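Local structure of phosphoinositide 3-kinase adapter protein 1 (Homo sapiens, 5FOR) at residues 58-70 / 88-102. The protein links B-cell receptor signalling to the phosphoinositide 3-kinase-Akt pathway and Toll-like receptor signalling to phosphoinositide 3-kinase activation, the chain here being its TIR domain. Numbering follows the deposited sequence. Where two conformers were deposited one is given.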
loop_
_atom_site.group_PDB
_atom_site.type_symbol
_atom_site.label_atom_id
_atom_site.label_comp_id
_atom_site.label_asym_id
_atom_site.label_seq_id
_atom_site.Cartn_x
_atom_site.Cartn_y
_atom_site.Cartn_z
ATOM N N PHE A 58 3.279 4.886 9.234
ATOM C CA PHE A 58 2.695 5.400 7.998
ATOM C C PHE A 58 3.558 6.506 7.416
ATOM O O PHE A 58 3.803 6.563 6.209
ATOM C CB PHE A 58 1.282 5.928 8.249
ATOM C CG PHE A 58 0.205 5.021 7.768
ATOM C CD1 PHE A 58 -0.046 3.814 8.409
ATOM C CD2 PHE A 58 -0.571 5.373 6.682
ATOM C CE1 PHE A 58 -1.056 2.960 7.965
ATOM C CE2 PHE A 58 -1.585 4.528 6.229
ATOM C CZ PHE A 58 -1.828 3.321 6.872
ATOM N N LEU A 59 4.028 7.384 8.289
ATOM C CA LEU A 59 4.800 8.518 7.842
ATOM C C LEU A 59 6.289 8.202 7.675
ATOM O O LEU A 59 6.982 8.861 6.910
ATOM C CB LEU A 59 4.600 9.682 8.801
ATOM C CG LEU A 59 3.271 10.395 8.549
ATOM C CD1 LEU A 59 3.144 11.663 9.390
ATOM C CD2 LEU A 59 3.157 10.752 7.083
ATOM N N SER A 60 6.755 7.158 8.347
ATOM C CA SER A 60 8.185 6.885 8.474
ATOM C C SER A 60 8.715 5.908 7.430
ATOM O O SER A 60 9.909 5.896 7.132
ATOM C CB SER A 60 8.485 6.314 9.861
ATOM O OG SER A 60 7.606 6.839 10.837
ATOM N N THR A 61 7.838 5.066 6.899
ATOM C CA THR A 61 8.278 3.992 6.009
ATOM C C THR A 61 8.900 4.550 4.728
ATOM O O THR A 61 8.649 5.693 4.355
ATOM C CB THR A 61 7.117 3.038 5.666
ATOM O OG1 THR A 61 7.602 1.966 4.840
ATOM C CG2 THR A 61 6.003 3.804 4.968
ATOM N N ARG A 62 9.746 3.758 4.084
ATOM C CA ARG A 62 10.424 4.207 2.876
ATOM C C ARG A 62 9.525 3.991 1.660
ATOM O O ARG A 62 9.512 4.799 0.737
ATOM C CB ARG A 62 11.767 3.479 2.689
ATOM C CG ARG A 62 12.504 3.865 1.397
ATOM C CD ARG A 62 14.030 3.899 1.560
ATOM N NE ARG A 62 14.653 2.587 1.384
ATOM C CZ ARG A 62 15.107 1.829 2.376
ATOM N NH1 ARG A 62 15.011 2.247 3.631
ATOM N NH2 ARG A 62 15.666 0.657 2.112
ATOM N N CYS A 63 8.752 2.910 1.681
ATOM C CA CYS A 63 7.896 2.550 0.556
ATOM C C CYS A 63 6.522 2.058 1.046
ATOM O O CYS A 63 6.417 1.396 2.084
ATOM C CB CYS A 63 8.622 1.508 -0.286
ATOM S SG CYS A 63 7.660 0.446 -1.311
ATOM N N VAL A 64 5.456 2.430 0.334
ATOM C CA VAL A 64 4.132 1.985 0.734
ATOM C C VAL A 64 3.547 1.169 -0.388
ATOM O O VAL A 64 3.639 1.542 -1.556
ATOM C CB VAL A 64 3.185 3.145 1.112
ATOM C CG1 VAL A 64 1.832 2.589 1.500
ATOM C CG2 VAL A 64 3.728 3.906 2.283
ATOM N N VAL A 65 2.960 0.038 -0.021
ATOM C CA VAL A 65 2.244 -0.789 -0.961
ATOM C C VAL A 65 0.795 -0.729 -0.531
ATOM O O VAL A 65 0.461 -1.134 0.586
ATOM C CB VAL A 65 2.777 -2.237 -0.996
ATOM C CG1 VAL A 65 1.971 -3.087 -1.984
ATOM C CG2 VAL A 65 4.283 -2.255 -1.349
ATOM N N VAL A 66 -0.051 -0.194 -1.410
ATOM C CA VAL A 66 -1.482 -0.012 -1.120
ATOM C C VAL A 66 -2.316 -1.111 -1.769
ATOM O O VAL A 66 -2.353 -1.229 -3.012
ATOM C CB VAL A 66 -1.980 1.392 -1.600
ATOM C CG1 VAL A 66 -3.366 1.668 -1.075
ATOM C CG2 VAL A 66 -1.011 2.489 -1.164
ATOM N N LEU A 67 -2.984 -1.931 -0.958
ATOM C CA LEU A 67 -3.864 -2.932 -1.570
ATOM C C LEU A 67 -5.208 -2.248 -1.798
ATOM O O LEU A 67 -5.950 -1.979 -0.862
ATOM C CB LEU A 67 -3.997 -4.200 -0.716
ATOM C CG LEU A 67 -2.679 -4.908 -0.346
ATOM C CD1 LEU A 67 -2.898 -6.356 0.021
ATOM C CD2 LEU A 67 -1.658 -4.818 -1.453
ATOM N N LEU A 68 -5.488 -1.929 -3.054
ATOM C CA LEU A 68 -6.708 -1.210 -3.391
ATOM C C LEU A 68 -7.889 -2.154 -3.451
ATOM O O LEU A 68 -8.221 -2.674 -4.513
ATOM C CB LEU A 68 -6.560 -0.497 -4.728
ATOM C CG LEU A 68 -7.487 0.680 -4.948
ATOM C CD1 LEU A 68 -7.190 1.704 -3.867
ATOM C CD2 LEU A 68 -7.259 1.252 -6.337
ATOM N N SER A 69 -8.504 -2.392 -2.301
ATOM C CA SER A 69 -9.773 -3.126 -2.234
ATOM C C SER A 69 -10.957 -2.160 -2.040
ATOM O O SER A 69 -10.755 -0.992 -1.711
ATOM C CB SER A 69 -9.727 -4.153 -1.083
ATOM O OG SER A 69 -9.353 -3.512 0.131
ATOM N N ALA A 70 -12.178 -2.666 -2.201
ATOM C CA ALA A 70 -13.403 -1.891 -1.964
ATOM C C ALA A 70 -13.482 -1.333 -0.557
ATOM O O ALA A 70 -13.826 -0.178 -0.367
ATOM C CB ALA A 70 -14.631 -2.756 -2.230
ATOM N N ALA A 88 0.997 10.415 3.871
ATOM C CA ALA A 88 1.633 9.068 3.880
ATOM C C ALA A 88 1.973 8.509 2.482
ATOM O O ALA A 88 3.055 7.960 2.246
ATOM C CB ALA A 88 0.729 8.062 4.611
ATOM N N PHE A 89 1.032 8.643 1.556
ATOM C CA PHE A 89 1.179 8.056 0.221
ATOM C C PHE A 89 1.879 9.044 -0.688
ATOM O O PHE A 89 1.329 9.493 -1.694
ATOM C CB PHE A 89 -0.176 7.680 -0.371
ATOM C CG PHE A 89 -0.938 6.675 0.434
ATOM C CD1 PHE A 89 -0.319 5.951 1.448
ATOM C CD2 PHE A 89 -2.281 6.442 0.163
ATOM C CE1 PHE A 89 -1.033 5.020 2.179
ATOM C CE2 PHE A 89 -2.993 5.510 0.873
ATOM C CZ PHE A 89 -2.374 4.800 1.892
ATOM N N HIS A 90 3.095 9.379 -0.295
ATOM C CA HIS A 90 3.855 10.447 -0.903
ATOM C C HIS A 90 5.328 10.241 -0.547
ATOM O O HIS A 90 5.622 9.716 0.526
ATOM C CB HIS A 90 3.359 11.794 -0.408
ATOM C CG HIS A 90 4.127 12.946 -0.964
ATOM N ND1 HIS A 90 3.837 13.508 -2.190
ATOM C CD2 HIS A 90 5.195 13.620 -0.480
ATOM C CE1 HIS A 90 4.682 14.494 -2.429
ATOM N NE2 HIS A 90 5.520 14.578 -1.410
ATOM N N PRO A 91 6.258 10.596 -1.459
ATOM C CA PRO A 91 6.068 11.031 -2.851
ATOM C C PRO A 91 5.672 9.879 -3.799
ATOM O O PRO A 91 5.800 8.708 -3.415
ATOM C CB PRO A 91 7.439 11.622 -3.214
ATOM C CG PRO A 91 8.402 10.919 -2.357
ATOM C CD PRO A 91 7.679 10.613 -1.068
ATOM N N PRO A 92 5.192 10.204 -5.021
ATOM C CA PRO A 92 4.567 9.155 -5.832
ATOM C C PRO A 92 5.512 8.030 -6.250
ATOM O O PRO A 92 5.016 6.912 -6.460
ATOM C CB PRO A 92 4.064 9.912 -7.069
ATOM C CG PRO A 92 4.921 11.111 -7.146
ATOM C CD PRO A 92 5.178 11.501 -5.713
ATOM N N HIS A 93 6.818 8.289 -6.368
ATOM C CA HIS A 93 7.727 7.219 -6.830
ATOM C C HIS A 93 7.977 6.183 -5.736
ATOM O O HIS A 93 8.492 5.109 -6.010
ATOM C CB HIS A 93 9.062 7.774 -7.343
ATOM C CG HIS A 93 9.801 8.617 -6.356
ATOM N ND1 HIS A 93 9.488 9.942 -6.134
ATOM C CD2 HIS A 93 10.863 8.341 -5.563
ATOM C CE1 HIS A 93 10.319 10.439 -5.234
ATOM N NE2 HIS A 93 11.167 9.494 -4.874
ATOM N N ARG A 94 7.566 6.502 -4.508
ATOM C CA ARG A 94 7.644 5.573 -3.392
ATOM C C ARG A 94 6.351 4.777 -3.155
ATOM O O ARG A 94 6.275 4.023 -2.167
ATOM C CB ARG A 94 7.996 6.333 -2.109
ATOM C CG ARG A 94 9.253 7.155 -2.207
ATOM C CD ARG A 94 10.469 6.262 -2.288
ATOM N NE ARG A 94 11.694 7.051 -2.308
ATOM C CZ ARG A 94 12.894 6.555 -2.589
ATOM N NH1 ARG A 94 13.030 5.258 -2.846
ATOM N NH2 ARG A 94 13.947 7.358 -2.626
ATOM N N VAL A 95 5.338 4.945 -4.015
ATOM C CA VAL A 95 4.044 4.311 -3.771
ATOM C C VAL A 95 3.676 3.276 -4.822
ATOM O O VAL A 95 3.778 3.512 -6.028
ATOM C CB VAL A 95 2.899 5.341 -3.662
ATOM C CG1 VAL A 95 1.540 4.631 -3.261
ATOM C CG2 VAL A 95 3.263 6.404 -2.695
ATOM N N VAL A 96 3.224 2.125 -4.338
ATOM C CA VAL A 96 2.782 1.050 -5.204
ATOM C C VAL A 96 1.361 0.689 -4.857
ATOM O O VAL A 96 0.990 0.609 -3.679
ATOM C CB VAL A 96 3.713 -0.179 -5.096
ATOM C CG1 VAL A 96 3.267 -1.288 -6.066
ATOM C CG2 VAL A 96 5.124 0.252 -5.424
ATOM N N ARG A 97 0.543 0.480 -5.878
ATOM C CA ARG A 97 -0.818 0.050 -5.587
ATOM C C ARG A 97 -1.084 -1.255 -6.279
ATOM O O ARG A 97 -0.621 -1.495 -7.410
ATOM C CB ARG A 97 -1.859 1.112 -5.973
ATOM C CG ARG A 97 -2.087 1.350 -7.472
ATOM C CD ARG A 97 -3.270 2.317 -7.677
ATOM N NE ARG A 97 -3.318 2.770 -9.055
ATOM C CZ ARG A 97 -2.787 3.900 -9.508
ATOM N NH1 ARG A 97 -2.214 4.757 -8.679
ATOM N NH2 ARG A 97 -2.854 4.176 -10.804
ATOM N N LEU A 98 -1.786 -2.127 -5.567
ATOM C CA LEU A 98 -2.272 -3.352 -6.164
ATOM C C LEU A 98 -3.790 -3.280 -6.266
ATOM O O LEU A 98 -4.478 -3.060 -5.274
ATOM C CB LEU A 98 -1.849 -4.577 -5.356
ATOM C CG LEU A 98 -2.545 -5.823 -5.915
ATOM C CD1 LEU A 98 -1.832 -6.217 -7.170
ATOM C CD2 LEU A 98 -2.574 -6.964 -4.932
ATOM N N LEU A 99 -4.304 -3.459 -7.469
ATOM C CA LEU A 99 -5.750 -3.433 -7.692
ATOM C C LEU A 99 -6.379 -4.733 -7.266
ATOM O O LEU A 99 -6.210 -5.742 -7.941
ATOM C CB LEU A 99 -6.071 -3.182 -9.168
ATOM C CG LEU A 99 -5.492 -1.896 -9.749
ATOM C CD1 LEU A 99 -5.879 -1.733 -11.215
ATOM C CD2 LEU A 99 -5.977 -0.726 -8.946
ATOM N N CYS A 100 -7.127 -4.704 -6.166
ATOM C CA CYS A 100 -7.820 -5.894 -5.646
ATOM C C CYS A 100 -9.333 -5.820 -5.832
ATOM O O CYS A 100 -10.061 -5.529 -4.874
ATOM C CB CYS A 100 -7.547 -6.094 -4.151
ATOM S SG CYS A 100 -5.876 -6.369 -3.703
ATOM N N GLY A 101 -9.815 -6.091 -7.039
ATOM C CA GLY A 101 -11.250 -6.062 -7.318
ATOM C C GLY A 101 -11.831 -4.653 -7.386
ATOM O O GLY A 101 -13.013 -4.447 -7.172
ATOM N N VAL A 102 -10.951 -3.692 -7.641
ATOM C CA VAL A 102 -11.292 -2.299 -7.849
ATOM C C VAL A 102 -10.716 -1.873 -9.196
ATOM O O VAL A 102 -9.499 -1.936 -9.420
ATOM C CB VAL A 102 -10.735 -1.383 -6.736
ATOM C CG1 VAL A 102 -10.959 0.081 -7.130
ATOM C CG2 VAL A 102 -11.356 -1.699 -5.357
HETATM O O HOH W 1 -12.668 -5.694 -3.311
#
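Val66 sets its CG2 methyl over one face of the Phe89 ring, 4.0 Å from the ring centroid and 9° off its normal, a CH-pi contact. The same methyl touches CG1 of Val95. With CG1 anti to the backbone N (chi1 179°), Val64 sends that methyl to CE1 of Phe89 at 3.8 Å, the side chains crossing at about a right angle. Phe58, from helix 52-60, brings CE2 within 4.1 Å of CE1 of Phe89, the two side chains oblique to each other, and its CD2 lies 3.6 Å from CB of Ala88, a small methyl that sits at the edge of the Phe58 ring, near its plane. Replacing Phe89 by an alanine would probably open a gap beside Val64 and Val66 and deprive Phe58 of an aromatic neighbour.

These residues pack on one face of the central parallel sheet of the TIR fold, where strands 63-68 and 95-99 run side by side, connected through helices 70-76 and 82-88. Beta-branched valines suit the extended backbone, whose amides and carbonyls are spent on bonds such as Val66 N to Val96 O, 2.6 Å. Arg97 shares this face, but its guanidinium leads away to a salt bridge with Glu120 and a cation-pi contact with Trp115. On the other face Leu67 lays CD2 against CB of Leu98 at 3.9 Å, and both touch Trp20 of helix 18-30.

Back on the face of Val66, Leu68 and Leu99 lie side by side, their CD2 methyls 3.5 Å apart, while Val102 brings CG2 within 3.4 Å of Leu68 O, which accepts the N-H of Cys100 from above the carbonyl plane.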